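Long-range contacts in HTH-type transcriptional regulator KdgR (PDB 1YSP), which represses transcription of genes for the transport and breakdown of 2-keto-3-deoxygluconate, and of the Entner-Doudoroff aldolase gene, by binding DNA: residues D32-I37 / T61-V66; R71-V76 / A98-L103; P128-F133 / K167-M172; R123-P128 / E156-L161. One frame throughout, in Å; residues are numbered along the deposited sequence.

All four contacts lie in the C-terminal, IclR-type domain, built on an antiparallel sheet with helices on both faces. Contacts 1 and 4 are core: every touching residue is buried, and carbon packing dominates. Helix 62-69 of contact 1 meets the back of the strand used by contact 4, as the 3.6 Å between Ala-62 CB and Ala-126 CB attests. Contacts 3 and 4 join the same strand, 123-130, to the same helix, 151-172; toward the C-terminal ends of both elements, contact 3 adds a serine bond and a water bridge to a smaller apolar part. Contact 2, helix against helix, is partly buried, combining an apolar patch with an arginine at its edge.

Contact 1. Residues D32-I37 / T61-V66; sequences DSIVYI and TAIGKV
Ile-34 and Tyr-36, on one face of strand 33-40, pack against the first turn of helix 62-69. The short segment axes come within 8.5 Å of each other at an angle of 120°, so the strand crosses the helix start steeply and meets little more than one turn.

Apolar packing carries most of the contact. Ile-34 uses two branches. Its CG2 sits 3.4 Å from Gly-64 CA, tighter than usual for two carbons, at a point where the helix presents bare backbone. The other branch leaves with CG1 between the backbone N and the carbonyl carbon (chi1 67°), and this brings CD1 tip to tip with the Thr-61 side chain, 3.7 Å from Thr-61 CB. Further along the strand, Ile-63 CD1 reaches the rim of the Tyr-36 ring, 3.5 Å from Tyr-36 CE1. The methyl lies in the ring plane, so this is an edge contact and not a CH-pi one over the face.

The polar part lies within the helix side alone. Thr-61 is the N-cap: its OG1 accepts from Gly-64 N at 2.9 Å, with a bent N-H...O angle of 136°, and is also hydrogen-bonded to Pro-57 O. Two partners thus grip a buried hydroxyl that Ile-34 CD1 covers at 3.5 Å from Thr-61 OG1.

Strand 33-40 runs between strands 24-30 and 55-57, with His-25 meeting the Tyr-36 ring and touching Ile-63, while Lys-65, pointing away from the strand, leans on helix 96-109.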
loop_
_atom_site.group_PDB
_atom_site.type_symbol
_atom_site.label_atom_id
_atom_site.label_comp_id
_atom_site.label_asym_id
_atom_site.label_seq_id
_atom_site.Cartn_x
_atom_site.Cartn_y
_atom_site.Cartn_z
ATOM N N ASP A 32 12.061 -8.560 -2.199
ATOM C CA ASP A 32 12.021 -8.144 -0.781
ATOM C C ASP A 32 11.840 -6.623 -0.645
ATOM O O ASP A 32 12.319 -5.977 0.315
ATOM C CB ASP A 32 13.314 -8.538 -0.083
ATOM C CG ASP A 32 14.485 -7.664 -0.512
ATOM O OD1 ASP A 32 14.433 -7.137 -1.652
ATOM O OD2 ASP A 32 15.449 -7.496 0.289
ATOM N N SER A 33 11.179 -6.045 -1.644
ATOM C CA SER A 33 10.917 -4.613 -1.654
ATOM C C SER A 33 9.636 -4.393 -2.461
ATOM O O SER A 33 9.113 -5.354 -3.051
ATOM C CB SER A 33 12.116 -3.846 -2.217
ATOM O OG SER A 33 12.305 -4.164 -3.583
ATOM N N ILE A 34 9.102 -3.174 -2.419
ATOM C CA ILE A 34 7.981 -2.805 -3.305
ATOM C C ILE A 34 8.543 -2.101 -4.525
ATOM O O ILE A 34 9.576 -1.457 -4.450
ATOM C CB ILE A 34 6.879 -1.935 -2.599
ATOM C CG1 ILE A 34 7.414 -0.531 -2.227
ATOM C CG2 ILE A 34 6.365 -2.676 -1.365
ATOM C CD1 ILE A 34 6.278 0.571 -1.932
ATOM N N VAL A 35 7.846 -2.202 -5.646
ATOM C CA VAL A 35 8.220 -1.414 -6.820
ATOM C C VAL A 35 7.000 -0.594 -7.253
ATOM O O VAL A 35 5.944 -1.147 -7.376
ATOM C CB VAL A 35 8.697 -2.344 -8.024
ATOM C CG1 VAL A 35 7.682 -3.465 -8.303
ATOM C CG2 VAL A 35 8.893 -1.502 -9.281
ATOM N N TYR A 36 7.136 0.710 -7.460
ATOM C CA TYR A 36 5.984 1.471 -7.975
ATOM C C TYR A 36 5.818 1.193 -9.470
ATOM O O TYR A 36 6.704 1.487 -10.241
ATOM C CB TYR A 36 6.110 2.965 -7.683
ATOM C CG TYR A 36 6.010 3.287 -6.211
ATOM C CD1 TYR A 36 4.943 2.819 -5.448
ATOM C CD2 TYR A 36 6.962 4.084 -5.582
ATOM C CE1 TYR A 36 4.840 3.112 -4.102
ATOM C CE2 TYR A 36 6.858 4.380 -4.205
ATOM C CZ TYR A 36 5.803 3.884 -3.484
ATOM O OH TYR A 36 5.677 4.149 -2.131
ATOM N N ILE A 37 4.703 0.579 -9.850
ATOM C CA ILE A 37 4.427 0.280 -11.264
ATOM C C ILE A 37 3.547 1.335 -11.991
ATOM O O ILE A 37 3.636 1.455 -13.232
ATOM C CB ILE A 37 3.903 -1.167 -11.455
ATOM C CG1 ILE A 37 2.615 -1.415 -10.639
ATOM C CG2 ILE A 37 5.009 -2.177 -11.038
ATOM C CD1 ILE A 37 1.929 -2.765 -10.883
ATOM N N THR A 61 6.327 1.077 4.123
ATOM C CA THR A 61 5.403 1.591 3.093
ATOM C C THR A 61 4.002 1.033 3.334
ATOM O O THR A 61 3.877 -0.089 3.804
ATOM C CB THR A 61 5.866 1.234 1.649
ATOM O OG1 THR A 61 5.935 -0.201 1.469
ATOM C CG2 THR A 61 7.204 1.878 1.374
ATOM N N ALA A 62 2.946 1.799 3.027
ATOM C CA ALA A 62 1.594 1.318 3.162
ATOM C C ALA A 62 1.361 0.145 2.158
ATOM O O ALA A 62 0.739 -0.848 2.495
ATOM C CB ALA A 62 0.551 2.485 2.962
ATOM N N ILE A 63 1.893 0.278 0.968
ATOM C CA ILE A 63 1.730 -0.801 -0.085
ATOM C C ILE A 63 2.466 -2.084 0.343
ATOM O O ILE A 63 1.991 -3.216 0.142
ATOM C CB ILE A 63 2.237 -0.279 -1.470
ATOM C CG1 ILE A 63 1.226 0.758 -2.058
ATOM C CG2 ILE A 63 2.472 -1.469 -2.456
ATOM C CD1 ILE A 63 1.839 1.610 -3.214
ATOM N N GLY A 64 3.671 -1.919 0.893
ATOM C CA GLY A 64 4.418 -3.069 1.425
ATOM C C GLY A 64 3.605 -3.815 2.455
ATOM O O GLY A 64 3.509 -5.047 2.409
ATOM N N LYS A 65 3.013 -3.109 3.399
ATOM C CA LYS A 65 2.187 -3.772 4.394
ATOM C C LYS A 65 1.032 -4.562 3.787
ATOM O O LYS A 65 0.724 -5.685 4.222
ATOM C CB LYS A 65 1.660 -2.821 5.422
ATOM C CG LYS A 65 2.865 -2.237 6.266
ATOM C CD LYS A 65 2.350 -1.313 7.351
ATOM C CE LYS A 65 3.534 -0.410 7.815
ATOM N NZ LYS A 65 3.082 0.679 8.786
ATOM N N VAL A 66 0.372 -3.977 2.798
ATOM C CA VAL A 66 -0.766 -4.720 2.250
ATOM C C VAL A 66 -0.342 -5.887 1.362
ATOM O O VAL A 66 -1.104 -6.844 1.243
ATOM C CB VAL A 66 -1.861 -3.798 1.506
ATOM C CG1 VAL A 66 -2.372 -2.601 2.419
ATOM C CG2 VAL A 66 -1.413 -3.380 0.170
#

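Contact 2. Residues R71-V76 / A98-L103; sequences RDRDEV and ALLPVL
Val-76 CG1 overlaps the end of Leu-100, 3.6 Å from Leu-100 CD2, the two side chains lying alongside each other, pointing opposite ways. The methyl gets there by standing anti to the valine N (chi1 168°), and it also meets Leu-103 CD1 at 4.1 Å. Leu-100 and Leu-103, one turn apart, therefore form a small apolar surface for a single valine branch.

Arg-73 borders this patch. Its chain bends at chi2 (105°) and chi3, laying CD 4.1 Å from Leu-100 CD2 and carrying the guanidinium over the Leu-103 side chain. Leu-103 CD1 lies 4.3 Å above the guanidinium plane, displaced toward its rim. The charge itself is answered by Asp-104, which forms a salt bridge to Arg-73 NH1, so the arginine's CD lies on Leu-100, while the guanidinium both lies against Leu-103 and pairs with Asp-104.

At the start of helix 73-80, Asp-72 is the N-cap, its carboxylate accepting a weak bond from Glu-75 N. Helix 96-109 is kinked at Pro-101, whose N has no bond to the preceding turn. Leu-103 continues onto Lys-65 and Leu-68, so helix 62-69 adjoins the patch formed by helices 73-80 and 96-109.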
loop_
_atom_site.group_PDB
_atom_site.type_symbol
_atom_site.label_atom_id
_atom_site.label_comp_id
_atom_site.label_asym_id
_atom_site.label_seq_id
_atom_site.Cartn_x
_atom_site.Cartn_y
_atom_site.Cartn_z
ATOM N N ARG A 71 -0.782 -12.700 3.257
ATOM C CA ARG A 71 0.055 -13.816 2.804
ATOM C C ARG A 71 0.230 -14.856 3.872
ATOM O O ARG A 71 0.064 -14.557 5.065
ATOM C CB ARG A 71 1.436 -13.350 2.370
ATOM C CG ARG A 71 1.511 -12.863 0.990
ATOM C CD ARG A 71 2.945 -12.899 0.584
ATOM N NE ARG A 71 3.252 -11.830 -0.338
ATOM C CZ ARG A 71 3.186 -11.921 -1.661
ATOM N NH1 ARG A 71 3.485 -10.857 -2.395
ATOM N NH2 ARG A 71 2.824 -13.054 -2.261
ATOM N N ASP A 72 0.546 -16.089 3.431
ATOM C CA ASP A 72 0.918 -17.162 4.352
ATOM C C ASP A 72 2.066 -16.599 5.186
ATOM O O ASP A 72 3.034 -16.068 4.632
ATOM C CB ASP A 72 1.324 -18.443 3.580
ATOM C CG ASP A 72 1.951 -19.539 4.485
ATOM O OD1 ASP A 72 1.377 -19.885 5.554
ATOM O OD2 ASP A 72 3.028 -20.066 4.107
ATOM N N ARG A 73 1.931 -16.683 6.508
ATOM C CA ARG A 73 2.896 -16.092 7.430
ATOM C C ARG A 73 4.285 -16.759 7.372
ATOM O O ARG A 73 5.266 -16.243 7.937
ATOM C CB ARG A 73 2.354 -16.119 8.857
ATOM C CG ARG A 73 3.007 -15.083 9.785
ATOM C CD ARG A 73 2.097 -13.865 10.085
ATOM N NE ARG A 73 1.498 -13.281 8.880
ATOM C CZ ARG A 73 0.653 -12.249 8.866
ATOM N NH1 ARG A 73 0.293 -11.640 10.001
ATOM N NH2 ARG A 73 0.165 -11.811 7.703
ATOM N N ASP A 74 4.356 -17.905 6.695
ATOM C CA ASP A 74 5.636 -18.572 6.463
ATOM C C ASP A 74 6.321 -18.053 5.215
ATOM O O ASP A 74 7.529 -17.829 5.236
ATOM C CB ASP A 74 5.507 -20.108 6.479
ATOM C CG ASP A 74 6.023 -20.709 7.786
ATOM O OD1 ASP A 74 7.200 -21.139 7.821
ATOM O OD2 ASP A 74 5.288 -20.713 8.791
ATOM N N GLU A 75 5.546 -17.833 4.156
ATOM C CA GLU A 75 5.973 -17.025 3.025
ATOM C C GLU A 75 6.460 -15.618 3.454
ATOM O O GLU A 75 7.489 -15.171 2.980
ATOM C CB GLU A 75 4.832 -16.876 2.032
ATOM C CG GLU A 75 4.878 -17.813 0.836
ATOM C CD GLU A 75 4.373 -17.115 -0.405
ATOM O OE1 GLU A 75 3.584 -17.715 -1.189
ATOM O OE2 GLU A 75 4.758 -15.934 -0.571
ATOM N N VAL A 76 5.725 -14.962 4.362
ATOM C CA VAL A 76 6.115 -13.642 4.919
ATOM C C VAL A 76 7.491 -13.722 5.576
ATOM O O VAL A 76 8.399 -13.004 5.185
ATOM C CB VAL A 76 5.055 -13.053 5.917
ATOM C CG1 VAL A 76 5.635 -11.847 6.703
ATOM C CG2 VAL A 76 3.751 -12.643 5.187
ATOM N N ALA A 98 8.387 -7.129 15.402
ATOM C CA ALA A 98 7.504 -5.945 15.505
ATOM C C ALA A 98 6.493 -5.793 14.338
ATOM O O ALA A 98 5.371 -5.240 14.512
ATOM C CB ALA A 98 8.316 -4.663 15.706
ATOM N N LEU A 99 6.857 -6.277 13.148
ATOM C CA LEU A 99 5.979 -6.070 11.969
ATOM C C LEU A 99 4.783 -6.998 11.908
ATOM O O LEU A 99 3.696 -6.600 11.411
ATOM C CB LEU A 99 6.797 -6.211 10.647
ATOM C CG LEU A 99 6.126 -5.918 9.302
ATOM C CD1 LEU A 99 5.703 -4.455 9.202
ATOM C CD2 LEU A 99 7.135 -6.303 8.143
ATOM N N LEU A 100 4.991 -8.242 12.353
ATOM C CA LEU A 100 3.936 -9.268 12.213
ATOM C C LEU A 100 2.645 -8.853 12.918
ATOM O O LEU A 100 1.564 -8.928 12.316
ATOM C CB LEU A 100 4.445 -10.659 12.611
ATOM C CG LEU A 100 5.519 -11.243 11.652
ATOM C CD1 LEU A 100 5.918 -12.681 12.015
ATOM C CD2 LEU A 100 5.160 -11.201 10.201
ATOM N N PRO A 101 2.721 -8.321 14.153
ATOM C CA PRO A 101 1.487 -7.790 14.761
ATOM C C PRO A 101 0.884 -6.612 13.969
ATOM O O PRO A 101 -0.327 -6.466 13.915
ATOM C CB PRO A 101 1.950 -7.339 16.176
ATOM C CG PRO A 101 3.114 -8.207 16.470
ATOM C CD PRO A 101 3.846 -8.231 15.109
ATOM N N VAL A 102 1.715 -5.779 13.344
ATOM C CA VAL A 102 1.155 -4.692 12.514
ATOM C C VAL A 102 0.377 -5.288 11.308
ATOM O O VAL A 102 -0.741 -4.847 10.962
ATOM C CB VAL A 102 2.279 -3.724 12.090
ATOM C CG1 VAL A 102 1.827 -2.781 10.970
ATOM C CG2 VAL A 102 2.795 -2.932 13.335
ATOM N N LEU A 103 0.950 -6.314 10.702
ATOM C CA LEU A 103 0.286 -6.987 9.581
ATOM C C LEU A 103 -1.064 -7.602 9.984
ATOM O O LEU A 103 -2.014 -7.645 9.168
ATOM C CB LEU A 103 1.217 -8.015 8.967
ATOM C CG LEU A 103 2.522 -7.470 8.364
ATOM C CD1 LEU A 103 3.159 -8.666 7.680
ATOM C CD2 LEU A 103 2.319 -6.339 7.373
#

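Contact 3. Residues P128-F133 / K167-M172; sequences PVFDRF and KISAQM. With SO4 (sulfate ion), chain B.
Ser-169 and Val-129 make the tight end of this contact, where strand 123-130 runs almost parallel to the last turns of helix 151-172; the segment axes are 7.2 Å apart at closest and 18° from parallel. Phe-130 N donates to Ser-169 OG at 2.8 Å, and the N-H...O angle of 159° makes the bond fairly straight. The hydroxyl is also bonded to Ala-165 O, so it ties the strand's backbone to the preceding helical turn. Next to it, Val-129 CG1 meets Ile-168 CG2 at 3.7 Å, the two side chains crossing at about a right angle.

Beyond Phe-130 the fit is looser. Met-172 CB stands 3.9 Å from Phe-130 O, and past it a water bridges the two segments, beside a loose approach of Arg-132 CB to Met-172 O: the water accepts from Arg-132 N at 2.6 Å and donates to Met-172 O at 2.7 Å. The strand has ended here in an Asx turn, with Phe-133 N bonded to Asp-131 OD1 at 2.9 Å from well above the carboxylate plane. On the exposed outer side, Lys-167 NZ makes a weak bond to a sulfate, probably from the crystallisation liquor.

Strand 136-142 pairs with Val-129 and touches Met-172 through Ile-137. Helix 4-20 covers Ile-168 and Met-172 through Leu-5, and the Phe-130 ring meets that of Tyr-174.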
loop_
_atom_site.group_PDB
_atom_site.type_symbol
_atom_site.label_atom_id
_atom_site.label_comp_id
_atom_site.label_asym_id
_atom_site.label_seq_id
_atom_site.Cartn_x
_atom_site.Cartn_y
_atom_site.Cartn_z
ATOM N N PRO A 128 -5.398 -3.480 -0.578
ATOM C CA PRO A 128 -4.986 -4.586 -1.464
ATOM C C PRO A 128 -5.750 -4.646 -2.809
ATOM O O PRO A 128 -6.969 -4.412 -2.825
ATOM C CB PRO A 128 -5.286 -5.812 -0.613
ATOM C CG PRO A 128 -6.492 -5.385 0.254
ATOM C CD PRO A 128 -6.131 -3.953 0.620
ATOM N N VAL A 129 -5.058 -5.047 -3.879
ATOM C CA VAL A 129 -5.698 -5.311 -5.164
ATOM C C VAL A 129 -5.461 -6.804 -5.365
ATOM O O VAL A 129 -4.342 -7.264 -5.272
ATOM C CB VAL A 129 -5.073 -4.474 -6.296
ATOM C CG1 VAL A 129 -5.490 -4.980 -7.710
ATOM C CG2 VAL A 129 -5.454 -3.003 -6.132
ATOM N N PHE A 130 -6.531 -7.542 -5.635
ATOM C CA PHE A 130 -6.494 -9.008 -5.646
ATOM C C PHE A 130 -6.498 -9.526 -7.080
ATOM O O PHE A 130 -7.066 -8.891 -7.994
ATOM C CB PHE A 130 -7.681 -9.570 -4.895
ATOM C CG PHE A 130 -7.707 -9.237 -3.435
ATOM C CD1 PHE A 130 -6.952 -9.974 -2.516
ATOM C CD2 PHE A 130 -8.505 -8.192 -2.969
ATOM C CE1 PHE A 130 -7.003 -9.665 -1.155
ATOM C CE2 PHE A 130 -8.557 -7.860 -1.632
ATOM C CZ PHE A 130 -7.797 -8.575 -0.715
ATOM N N ASP A 131 -5.826 -10.655 -7.302
ATOM C CA ASP A 131 -5.999 -11.362 -8.585
ATOM C C ASP A 131 -7.215 -12.308 -8.528
ATOM O O ASP A 131 -7.930 -12.378 -7.510
ATOM C CB ASP A 131 -4.721 -12.076 -8.960
ATOM C CG ASP A 131 -4.518 -13.367 -8.200
ATOM O OD1 ASP A 131 -5.231 -13.701 -7.239
ATOM O OD2 ASP A 131 -3.616 -14.091 -8.617
ATOM N N ARG A 132 -7.437 -13.071 -9.600
ATOM C CA ARG A 132 -8.635 -13.921 -9.677
ATOM C C ARG A 132 -8.688 -15.008 -8.588
ATOM O O ARG A 132 -9.755 -15.557 -8.312
ATOM C CB ARG A 132 -8.837 -14.497 -11.094
ATOM C CG ARG A 132 -7.698 -15.401 -11.577
ATOM C CD ARG A 132 -7.546 -15.327 -13.096
ATOM N NE ARG A 132 -6.638 -16.355 -13.603
ATOM C CZ ARG A 132 -5.372 -16.161 -13.994
ATOM N NH1 ARG A 132 -4.794 -14.957 -13.961
ATOM N NH2 ARG A 132 -4.669 -17.206 -14.429
ATOM N N PHE A 133 -7.549 -15.254 -7.926
ATOM C CA PHE A 133 -7.473 -16.258 -6.860
ATOM C C PHE A 133 -7.492 -15.715 -5.441
ATOM O O PHE A 133 -7.402 -16.492 -4.478
ATOM C CB PHE A 133 -6.248 -17.153 -7.074
ATOM C CG PHE A 133 -6.282 -17.903 -8.380
ATOM C CD1 PHE A 133 -7.186 -18.934 -8.568
ATOM C CD2 PHE A 133 -5.440 -17.563 -9.420
ATOM C CE1 PHE A 133 -7.242 -19.616 -9.769
ATOM C CE2 PHE A 133 -5.493 -18.265 -10.636
ATOM C CZ PHE A 133 -6.395 -19.282 -10.794
ATOM N N LYS A 167 -12.968 -2.528 -8.247
ATOM C CA LYS A 167 -13.148 -2.451 -9.714
ATOM C C LYS A 167 -11.933 -3.034 -10.449
ATOM O O LYS A 167 -12.064 -3.892 -11.366
ATOM C CB LYS A 167 -13.468 -1.001 -10.155
ATOM C CG LYS A 167 -14.810 -0.458 -9.608
ATOM C CD LYS A 167 -15.127 0.967 -10.201
ATOM C CE LYS A 167 -16.567 1.369 -9.918
ATOM N NZ LYS A 167 -16.625 2.879 -9.917
ATOM N N ILE A 168 -10.734 -2.628 -10.042
ATOM C CA ILE A 168 -9.511 -3.175 -10.670
ATOM C C ILE A 168 -9.443 -4.715 -10.553
ATOM O O ILE A 168 -9.121 -5.416 -11.536
ATOM C CB ILE A 168 -8.230 -2.589 -10.053
ATOM C CG1 ILE A 168 -8.165 -1.056 -10.225
ATOM C CG2 ILE A 168 -6.955 -3.241 -10.674
ATOM C CD1 ILE A 168 -6.993 -0.389 -9.334
ATOM N N SER A 169 -9.706 -5.197 -9.345
ATOM C CA SER A 169 -9.756 -6.651 -9.037
ATOM C C SER A 169 -10.815 -7.383 -9.854
ATOM O O SER A 169 -10.533 -8.431 -10.462
ATOM C CB SER A 169 -9.981 -6.852 -7.532
ATOM O OG SER A 169 -8.795 -6.408 -6.842
ATOM N N ALA A 170 -12.022 -6.830 -9.889
ATOM C CA ALA A 170 -13.090 -7.357 -10.765
ATOM C C ALA A 170 -12.664 -7.469 -12.233
ATOM O O ALA A 170 -12.946 -8.487 -12.906
ATOM C CB ALA A 170 -14.373 -6.515 -10.627
ATOM N N GLN A 171 -11.974 -6.445 -12.730
ATOM C CA GLN A 171 -11.470 -6.444 -14.086
ATOM C C GLN A 171 -10.281 -7.418 -14.286
ATOM O O GLN A 171 -9.952 -7.740 -15.422
ATOM C CB GLN A 171 -11.169 -4.990 -14.533
ATOM C CG GLN A 171 -12.427 -4.126 -14.644
ATOM C CD GLN A 171 -12.177 -2.607 -14.574
ATOM O OE1 GLN A 171 -11.090 -2.120 -14.865
ATOM N NE2 GLN A 171 -13.208 -1.865 -14.214
ATOM N N MET A 172 -9.673 -7.886 -13.180
ATOM C CA MET A 172 -8.620 -8.944 -13.147
ATOM C C MET A 172 -9.229 -10.360 -13.125
ATOM O O MET A 172 -8.501 -11.353 -13.311
ATOM C CB MET A 172 -7.740 -8.844 -11.884
ATOM C CG MET A 172 -6.786 -7.644 -11.757
ATOM S SD MET A 172 -5.700 -7.276 -13.150
ATOM C CE MET A 172 -4.611 -8.711 -13.097
HETATM S S SO4 B . -15.223 4.884 -13.592
HETATM O O1 SO4 B . -16.249 5.848 -14.026
HETATM O O2 SO4 B . -14.467 5.434 -12.414
HETATM O O3 SO4 B . -15.858 3.698 -13.199
HETATM O O4 SO4 B . -14.266 4.603 -14.705
HETATM O O HOH W 1 -6.456 -12.543 -11.936
#

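Contact 4. Residues R123-P128 / E156-L161; sequences RCIAVP and EYVAML
The Tyr-157 ring has Ile-125 CD1 at its edge, near the ring plane, while nothing from residues 123-128 lies over either face; the Phe-144 ring meets it with planes about 75° apart. The closest approach of this pair is between Ile-125 CD1 and Tyr-157 CB, 4.1 Å. The phenol oxygen is held by Glu-22 and Arg-153.

This is helix-on-sheet packing in the GAF-like fold of the IclR C-terminal domain. The axes of segments 123-128 and 156-161 approach to 8.5 Å at 32°, close enough to parallel for alternate strand residues to follow the helix. Ile-125 and Val-127 point toward it, whereas Ala-126 points away, to the face covered by helix 62-69. The Ile-125 and Val-158 side chains cross at about a right angle, with Ile-125 CG2 3.8 Å from Val-158 CG2.

Leu-161 touches both strand side chains. Its CB is 3.6 Å from Val-127 CG2 and 3.7 Å from Val-127 CG1, so Leu-161 CB sits against both valine methyls. With CG anti to its carbonyl carbon (chi1 -80°), the leucine reaches back along the strand, where Leu-161 CD1 stops 3.6 Å from Ile-125 O.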
loop_
_atom_site.group_PDB
_atom_site.type_symbol
_atom_site.label_atom_id
_atom_site.label_comp_id
_atom_site.label_asym_id
_atom_site.label_seq_id
_atom_site.Cartn_x
_atom_site.Cartn_y
_atom_site.Cartn_z
ATOM N N ARG A 123 2.525 10.867 4.886
ATOM C CA ARG A 123 1.663 9.776 5.301
ATOM C C ARG A 123 1.003 9.161 4.071
ATOM O O ARG A 123 0.690 9.881 3.121
ATOM C CB ARG A 123 0.628 10.216 6.316
ATOM C CG ARG A 123 -0.070 9.014 6.907
ATOM C CD ARG A 123 -1.376 9.266 7.605
ATOM N NE ARG A 123 -1.278 9.854 8.917
ATOM C CZ ARG A 123 -1.902 9.400 10.005
ATOM N NH1 ARG A 123 -2.632 8.285 9.978
ATOM N NH2 ARG A 123 -1.786 10.068 11.140
ATOM N N CYS A 124 0.830 7.842 4.094
ATOM C CA CYS A 124 0.204 7.111 2.979
ATOM C C CYS A 124 -0.781 6.104 3.536
ATOM O O CYS A 124 -0.636 5.624 4.690
ATOM C CB CYS A 124 1.279 6.423 2.111
ATOM S SG CYS A 124 2.276 7.607 1.150
ATOM N N ILE A 125 -1.839 5.828 2.767
ATOM C CA ILE A 125 -2.825 4.843 3.147
ATOM C C ILE A 125 -2.979 3.914 1.913
ATOM O O ILE A 125 -2.966 4.431 0.789
ATOM C CB ILE A 125 -4.235 5.426 3.458
ATOM C CG1 ILE A 125 -4.181 6.558 4.530
ATOM C CG2 ILE A 125 -5.232 4.278 3.777
ATOM C CD1 ILE A 125 -5.448 7.422 4.514
ATOM N N ALA A 126 -3.085 2.593 2.124
ATOM C CA ALA A 126 -3.171 1.690 0.934
ATOM C C ALA A 126 -4.104 0.557 1.175
ATOM O O ALA A 126 -4.342 0.188 2.338
ATOM C CB ALA A 126 -1.792 1.149 0.563
ATOM N N VAL A 127 -4.604 -0.032 0.060
ATOM C CA VAL A 127 -5.510 -1.137 0.103
ATOM C C VAL A 127 -5.047 -2.211 -0.870
ATOM O O VAL A 127 -4.363 -1.905 -1.827
ATOM C CB VAL A 127 -7.015 -0.762 -0.233
ATOM C CG1 VAL A 127 -7.624 0.192 0.881
ATOM C CG2 VAL A 127 -7.137 -0.220 -1.646
ATOM N N PRO A 128 -5.398 -3.480 -0.578
ATOM C CA PRO A 128 -4.986 -4.586 -1.464
ATOM C C PRO A 128 -5.750 -4.646 -2.809
ATOM O O PRO A 128 -6.969 -4.412 -2.825
ATOM C CB PRO A 128 -5.286 -5.812 -0.613
ATOM C CG PRO A 128 -6.492 -5.385 0.254
ATOM C CD PRO A 128 -6.131 -3.953 0.620
ATOM N N GLU A 156 -12.940 8.275 4.608
ATOM C CA GLU A 156 -13.393 8.590 3.234
ATOM C C GLU A 156 -12.348 8.103 2.203
ATOM O O GLU A 156 -12.681 7.466 1.196
ATOM C CB GLU A 156 -13.628 10.095 3.102
ATOM C CG GLU A 156 -13.890 10.583 1.659
ATOM C CD GLU A 156 -14.739 11.863 1.579
ATOM O OE1 GLU A 156 -15.656 12.053 2.414
ATOM O OE2 GLU A 156 -14.474 12.681 0.674
ATOM N N TYR A 157 -11.064 8.315 2.515
ATOM C CA TYR A 157 -9.964 7.879 1.622
ATOM C C TYR A 157 -9.948 6.365 1.516
ATOM O O TYR A 157 -9.765 5.835 0.423
ATOM C CB TYR A 157 -8.593 8.401 2.098
ATOM C CG TYR A 157 -8.285 9.818 1.700
ATOM C CD1 TYR A 157 -9.289 10.690 1.223
ATOM C CD2 TYR A 157 -7.006 10.323 1.843
ATOM C CE1 TYR A 157 -9.007 11.976 0.912
ATOM C CE2 TYR A 157 -6.716 11.635 1.509
ATOM C CZ TYR A 157 -7.729 12.454 1.053
ATOM O OH TYR A 157 -7.427 13.740 0.719
ATOM N N VAL A 158 -10.183 5.678 2.626
ATOM C CA VAL A 158 -10.152 4.207 2.650
ATOM C C VAL A 158 -11.328 3.688 1.802
ATOM O O VAL A 158 -11.176 2.763 0.983
ATOM C CB VAL A 158 -10.201 3.658 4.096
ATOM C CG1 VAL A 158 -10.556 2.141 4.132
ATOM C CG2 VAL A 158 -8.861 3.961 4.855
ATOM N N ALA A 159 -12.478 4.337 1.978
ATOM C CA ALA A 159 -13.695 3.929 1.264
ATOM C C ALA A 159 -13.506 4.114 -0.230
ATOM O O ALA A 159 -13.800 3.184 -1.011
ATOM C CB ALA A 159 -14.910 4.708 1.783
ATOM N N MET A 160 -12.916 5.238 -0.639
ATOM C CA MET A 160 -12.689 5.448 -2.091
ATOM C C MET A 160 -11.604 4.513 -2.663
ATOM O O MET A 160 -11.686 4.080 -3.823
ATOM C CB MET A 160 -12.282 6.879 -2.400
ATOM C CG MET A 160 -13.375 7.929 -2.090
ATOM S SD MET A 160 -12.730 9.587 -2.424
ATOM C CE MET A 160 -11.830 9.940 -0.945
ATOM N N LEU A 161 -10.545 4.262 -1.879
ATOM C CA LEU A 161 -9.526 3.243 -2.298
ATOM C C LEU A 161 -10.184 1.866 -2.519
ATOM O O LEU A 161 -9.876 1.182 -3.508
ATOM C CB LEU A 161 -8.421 3.133 -1.217
ATOM C CG LEU A 161 -7.401 4.236 -1.315
ATOM C CD1 LEU A 161 -6.507 4.196 -0.034
ATOM C CD2 LEU A 161 -6.534 4.104 -2.567
#